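Local structure of thiazoline oxidase/subtilisin-like protease (Prochloron didemni, 4H6X) at residues 285-290 against 334-339; 305-310 against 328-333. The protein probably cleaves precursor peptides and joins the released ends into macrocycles, acting as a subtilisin-like transamidating protease in the maturation of patellamides. All blocks are in the same frame, centred on the assembly; numbering follows the deposited sequence.

How the contacts relate
Followed from the N terminus, after the central sheet the chain runs through helix 273-293, turns, and enters helix 300-309, passes an unmodelled stretch at 311-324, and returns through an extended segment, 328-331, to helix 332-340. Contact 2 (305-310 with 328-333) closes the shorter loop, where the last residues of 305-310 meet those leading into the last helix. Contact 1 (285-290 with 334-339) closes a longer one, and contact 2 is nested inside it. Their centres lie about 10 Å apart and both use helix 332-340, whose Val338 touches Ala306 and Thr310. Together they tie three C-terminal helices of the subtilase fold to each other beside strand 249-253.

Contact 1: residues 285-290 against 334-339; sequences ALLMSL and GAMKVL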
loop_
_atom_site.group_PDB
_atom_site.type_symbol
_atom_site.label_atom_id
_atom_site.label_comp_id
_atom_site.label_asym_id
_atom_site.label_seq_id
_atom_site.Cartn_x
_atom_site.Cartn_y
_atom_site.Cartn_z
ATOM N N ALA A 285 3.488 -6.648 -6.407
ATOM C CA ALA A 285 2.757 -6.588 -7.681
ATOM C C ALA A 285 3.692 -6.542 -8.906
ATOM O O ALA A 285 3.413 -7.157 -9.942
ATOM C CB ALA A 285 1.822 -5.391 -7.698
ATOM N N LEU A 286 4.782 -5.791 -8.796
ATOM C CA LEU A 286 5.798 -5.805 -9.849
ATOM C C LEU A 286 6.364 -7.226 -10.074
ATOM O O LEU A 286 6.540 -7.664 -11.220
ATOM C CB LEU A 286 6.926 -4.817 -9.522
ATOM C CG LEU A 286 6.660 -3.298 -9.563
ATOM C CD1 LEU A 286 7.963 -2.540 -9.346
ATOM C CD2 LEU A 286 6.004 -2.828 -10.855
ATOM N N LEU A 287 6.631 -7.948 -8.991
ATOM C CA LEU A 287 7.206 -9.301 -9.104
ATOM C C LEU A 287 6.209 -10.261 -9.730
ATOM O O LEU A 287 6.579 -11.087 -10.567
ATOM C CB LEU A 287 7.711 -9.821 -7.755
ATOM C CG LEU A 287 8.884 -9.057 -7.128
ATOM C CD1 LEU A 287 9.111 -9.494 -5.682
ATOM C CD2 LEU A 287 10.170 -9.184 -7.951
ATOM N N MET A 288 4.937 -10.128 -9.344
ATOM C CA MET A 288 3.855 -10.854 -9.993
ATOM C C MET A 288 3.700 -10.449 -11.465
ATOM O O MET A 288 3.431 -11.301 -12.316
ATOM C CB MET A 288 2.515 -10.643 -9.263
ATOM C CG MET A 288 2.435 -11.200 -7.856
ATOM S SD MET A 288 0.769 -10.933 -7.193
ATOM C CE MET A 288 0.949 -11.770 -5.618
ATOM N N SER A 289 3.851 -9.163 -11.766
ATOM C CA SER A 289 3.788 -8.703 -13.159
ATOM C C SER A 289 4.834 -9.399 -14.043
ATOM O O SER A 289 4.572 -9.737 -15.203
ATOM C CB SER A 289 3.953 -7.186 -13.225
ATOM O OG SER A 289 2.890 -6.567 -12.530
ATOM N N LEU A 290 6.006 -9.624 -13.468
ATOM C CA LEU A 290 7.119 -10.279 -14.151
ATOM C C LEU A 290 6.847 -11.777 -14.377
ATOM O O LEU A 290 7.273 -12.342 -15.384
ATOM C CB LEU A 290 8.385 -10.065 -13.334
ATOM C CG LEU A 290 9.693 -9.728 -14.032
ATOM C CD1 LEU A 290 9.486 -8.684 -15.127
ATOM C CD2 LEU A 290 10.672 -9.246 -12.974
ATOM N N GLY A 334 18.001 -10.041 -4.378
ATOM C CA GLY A 334 17.940 -11.430 -3.883
ATOM C C GLY A 334 16.643 -12.151 -4.249
ATOM O O GLY A 334 16.653 -13.332 -4.628
ATOM N N ALA A 335 15.515 -11.441 -4.142
ATOM C CA ALA A 335 14.205 -12.015 -4.444
ATOM C C ALA A 335 14.037 -12.290 -5.941
ATOM O O ALA A 335 13.411 -13.277 -6.339
ATOM C CB ALA A 335 13.089 -11.106 -3.929
ATOM N N MET A 336 14.626 -11.425 -6.767
ATOM C CA MET A 336 14.625 -11.628 -8.214
ATOM C C MET A 336 15.406 -12.888 -8.575
ATOM O O MET A 336 14.969 -13.695 -9.391
ATOM C CB MET A 336 15.257 -10.435 -8.922
ATOM C CG MET A 336 14.501 -9.135 -8.753
ATOM S SD MET A 336 13.214 -9.012 -9.987
ATOM C CE MET A 336 14.146 -8.385 -11.376
ATOM N N LYS A 337 16.574 -13.042 -7.966
ATOM C CA LYS A 337 17.387 -14.233 -8.194
ATOM C C LYS A 337 16.593 -15.496 -7.837
ATOM O O LYS A 337 16.606 -16.466 -8.589
ATOM C CB LYS A 337 18.697 -14.149 -7.411
ATOM C CG LYS A 337 19.779 -15.074 -7.947
ATOM C CD LYS A 337 21.126 -14.366 -8.027
ATOM C CE LYS A 337 21.698 -14.039 -6.653
ATOM N NZ LYS A 337 22.488 -12.769 -6.682
ATOM N N VAL A 338 15.873 -15.469 -6.717
ATOM C CA VAL A 338 15.070 -16.627 -6.294
ATOM C C VAL A 338 13.941 -16.907 -7.285
ATOM O O VAL A 338 13.698 -18.051 -7.645
ATOM C CB VAL A 338 14.497 -16.455 -4.861
ATOM C CG1 VAL A 338 13.380 -17.460 -4.586
ATOM C CG2 VAL A 338 15.598 -16.601 -3.812
ATOM N N LEU A 339 13.261 -15.856 -7.733
ATOM C CA LEU A 339 12.068 -16.024 -8.546
ATOM C C LEU A 339 12.371 -16.340 -10.002
ATOM O O LEU A 339 11.669 -17.128 -10.610
ATOM C CB LEU A 339 11.171 -14.777 -8.467
ATOM C CG LEU A 339 10.412 -14.577 -7.155
ATOM C CD1 LEU A 339 9.931 -13.137 -7.012
ATOM C CD2 LEU A 339 9.260 -15.574 -7.060
#
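Leu287 and Met336 meet where helix 273-293 passes helix 332-340, and the whole contact is apolar. The CD2 methyl of Leu287 lies 3.7 Å from Met336 SD. The methionine gets there by folding: with chi2 at -86° and chi3 at -83° its chain bends at both torsions, carrying the sulfur and methyl toward the facing helix although the CB points elsewhere. From the same helix as Leu287, one turn on, Leu290 meets the thioether nearly at a right angle, its CD2 3.9 Å from Met336 CE, so both leucines touch the same flexible, polarisable side chain.

The two segments run roughly parallel, at 28°, with axes 11.6 Å apart. In the subtilase fold helix 273-293 carries the probable nucleophile Ser274 near its N-terminal end, and contact 1 lies more than ten residues further along. With the axes that far apart, leucine and methionine have the length to meet between the helices, where an alanine such as Ala335 makes no close contact.

The one leucine-leucine pair across the contact is Leu287 with Leu339, CD1 to CD1 at 4.0 Å, the side chains crossing at about a right angle; Leu287 also touches Leu307 of helix 300-309. Helix 20-26 lies alongside: Met336 touches its Gln26 and Leu290 its Leu23.

Contact 2: residues 305-310 against 328-333; sequences TALLKT and GFVNIP
Thr310 and Asn331 bring the two backbones closest, 6.0 Å between their CA atoms, just beyond Lys309 of helix 300-309 and where the extended stretch 328-331 passes into helix 332-340. One direct hydrogen bond crosses here: Asn331 ND2 donates to Thr310 O at 2.9 Å, with an N-H...O angle of 154°. The acceptor lies almost in the amide plane, whereas the donor is tilted 22° from the plane of the threonine carbonyl. The side chain extends with CG anti to the backbone N (chi1 -179°), and its other end, OD1, accepts from Gly334 N. Asparagine suits this N-cap because a single amide both caps the new helix and holds the Thr310 carbonyl. An aspartate in its place could still cap, but would probably leave Thr310 O without its N-H donor and set a negative charge against that carbonyl.

The Thr310 hydroxyl folds back along its own chain, OG1 donating to Ala306 O at 2.8 Å. Thr310 OG1 also accepts from water 1, 2.7 Å from the water O. That water also donates to Leu307 O and accepts from Asn331 N, so it ties Leu307 and Thr310 to the N-cap backbone through three bonds. A threonine serves well, since its hydroxyl meets helix carbonyl and water while its CG2 packs against Val338.

The apolar part is looser: Leu307 CD2 and Val330 CG2 stand 4.3 Å apart, both branched chains suited to a buried place. They share Ile250 of strand 249-253, the edge of the parallel sheet, while Gly328 and Val330 bond by their backbones to Leu251. On the helix side, Leu307 rests on Ser284 and Val330 on Met280 of helix 273-293.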
loop_
_atom_site.group_PDB
_atom_site.type_symbol
_atom_site.label_atom_id
_atom_site.label_comp_id
_atom_site.label_asym_id
_atom_site.label_seq_id
_atom_site.Cartn_x
_atom_site.Cartn_y
_atom_site.Cartn_z
ATOM N N THR A 305 7.489 -15.776 -0.209
ATOM C CA THR A 305 8.602 -16.506 0.413
ATOM C C THR A 305 9.948 -16.007 -0.123
ATOM O O THR A 305 10.905 -15.885 0.639
ATOM C CB THR A 305 8.470 -18.043 0.232
ATOM O OG1 THR A 305 8.177 -18.341 -1.135
ATOM C CG2 THR A 305 7.350 -18.579 1.090
ATOM N N ALA A 306 10.006 -15.700 -1.421
ATOM C CA ALA A 306 11.211 -15.114 -2.025
ATOM C C ALA A 306 11.624 -13.825 -1.328
ATOM O O ALA A 306 12.814 -13.631 -1.056
ATOM C CB ALA A 306 11.038 -14.865 -3.514
ATOM N N LEU A 307 10.644 -12.961 -1.034
ATOM C CA LEU A 307 10.892 -11.727 -0.296
ATOM C C LEU A 307 11.350 -11.989 1.132
ATOM O O LEU A 307 12.314 -11.369 1.602
ATOM C CB LEU A 307 9.661 -10.794 -0.309
ATOM C CG LEU A 307 9.296 -10.168 -1.656
ATOM C CD1 LEU A 307 7.905 -9.543 -1.615
ATOM C CD2 LEU A 307 10.361 -9.165 -2.097
ATOM N N LEU A 308 10.681 -12.905 1.828
ATOM C CA LEU A 308 11.068 -13.180 3.214
ATOM C C LEU A 308 12.434 -13.881 3.335
ATOM O O LEU A 308 13.247 -13.498 4.178
ATOM C CB LEU A 308 9.979 -13.956 3.967
ATOM C CG LEU A 308 8.644 -13.213 4.171
ATOM C CD1 LEU A 308 7.579 -14.204 4.611
ATOM C CD2 LEU A 308 8.771 -12.071 5.181
ATOM N N LYS A 309 12.670 -14.887 2.492
ATOM C CA LYS A 309 13.918 -15.668 2.522
ATOM C C LYS A 309 15.155 -14.843 2.204
ATOM O O LYS A 309 16.236 -15.128 2.709
ATOM C CB LYS A 309 13.841 -16.852 1.540
ATOM C CG LYS A 309 12.972 -18.000 2.035
ATOM C CD LYS A 309 13.497 -18.584 3.344
ATOM C CE LYS A 309 13.135 -20.061 3.469
ATOM N NZ LYS A 309 13.599 -20.638 4.761
ATOM N N THR A 310 14.995 -13.816 1.371
ATOM C CA THR A 310 16.139 -13.005 0.950
ATOM C C THR A 310 16.233 -11.704 1.735
ATOM O O THR A 310 17.163 -10.907 1.522
ATOM C CB THR A 310 16.067 -12.680 -0.544
ATOM O OG1 THR A 310 14.917 -11.861 -0.792
ATOM C CG2 THR A 310 15.982 -13.968 -1.365
ATOM N N GLY A 328 13.993 -8.959 8.112
ATOM C CA GLY A 328 15.037 -8.122 7.515
ATOM C C GLY A 328 14.476 -7.055 6.597
ATOM O O GLY A 328 13.250 -6.912 6.464
ATOM N N PHE A 329 15.373 -6.317 5.950
ATOM C CA PHE A 329 14.997 -5.262 5.009
ATOM C C PHE A 329 14.802 -5.844 3.611
ATOM O O PHE A 329 15.549 -6.734 3.199
ATOM C CB PHE A 329 16.072 -4.164 4.999
ATOM C CG PHE A 329 15.735 -2.984 4.128
ATOM C CD1 PHE A 329 14.897 -1.971 4.596
ATOM C CD2 PHE A 329 16.246 -2.886 2.844
ATOM C CE1 PHE A 329 14.587 -0.883 3.791
ATOM C CE2 PHE A 329 15.933 -1.798 2.032
ATOM C CZ PHE A 329 15.104 -0.798 2.509
ATOM N N VAL A 330 13.808 -5.328 2.881
ATOM C CA VAL A 330 13.481 -5.800 1.531
ATOM C C VAL A 330 14.729 -5.901 0.653
ATOM O O VAL A 330 15.558 -4.978 0.626
ATOM C CB VAL A 330 12.384 -4.922 0.861
ATOM C CG1 VAL A 330 12.821 -3.468 0.752
ATOM C CG2 VAL A 330 11.976 -5.466 -0.505
ATOM N N ASN A 331 14.842 -7.018 -0.063
ATOM C CA ASN A 331 15.996 -7.309 -0.910
ATOM C C ASN A 331 15.515 -7.727 -2.285
ATOM O O ASN A 331 15.490 -8.914 -2.616
ATOM C CB ASN A 331 16.861 -8.409 -0.255
ATOM C CG ASN A 331 18.108 -8.770 -1.061
ATOM O OD1 ASN A 331 18.444 -8.117 -2.046
ATOM N ND2 ASN A 331 18.788 -9.842 -0.647
ATOM N N ILE A 332 15.128 -6.740 -3.089
ATOM C CA ILE A 332 14.693 -6.986 -4.457
ATOM C C ILE A 332 15.693 -7.843 -5.267
ATOM O O ILE A 332 15.292 -8.825 -5.892
ATOM C CB ILE A 332 14.348 -5.671 -5.203
ATOM C CG1 ILE A 332 13.025 -5.078 -4.678
ATOM C CG2 ILE A 332 14.238 -5.906 -6.698
ATOM C CD1 ILE A 332 12.676 -3.732 -5.304
ATOM N N PRO A 333 16.993 -7.470 -5.279
ATOM C CA PRO A 333 17.910 -8.299 -6.100
ATOM C C PRO A 333 17.923 -9.778 -5.678
ATOM O O PRO A 333 17.848 -10.672 -6.531
ATOM C CB PRO A 333 19.290 -7.647 -5.850
ATOM C CG PRO A 333 18.976 -6.239 -5.446
ATOM C CD PRO A 333 17.703 -6.348 -4.632
HETATM O O HOH W 1 13.680 -9.552 0.037
HETATM O O HOH W 2 17.352 -8.947 4.359
#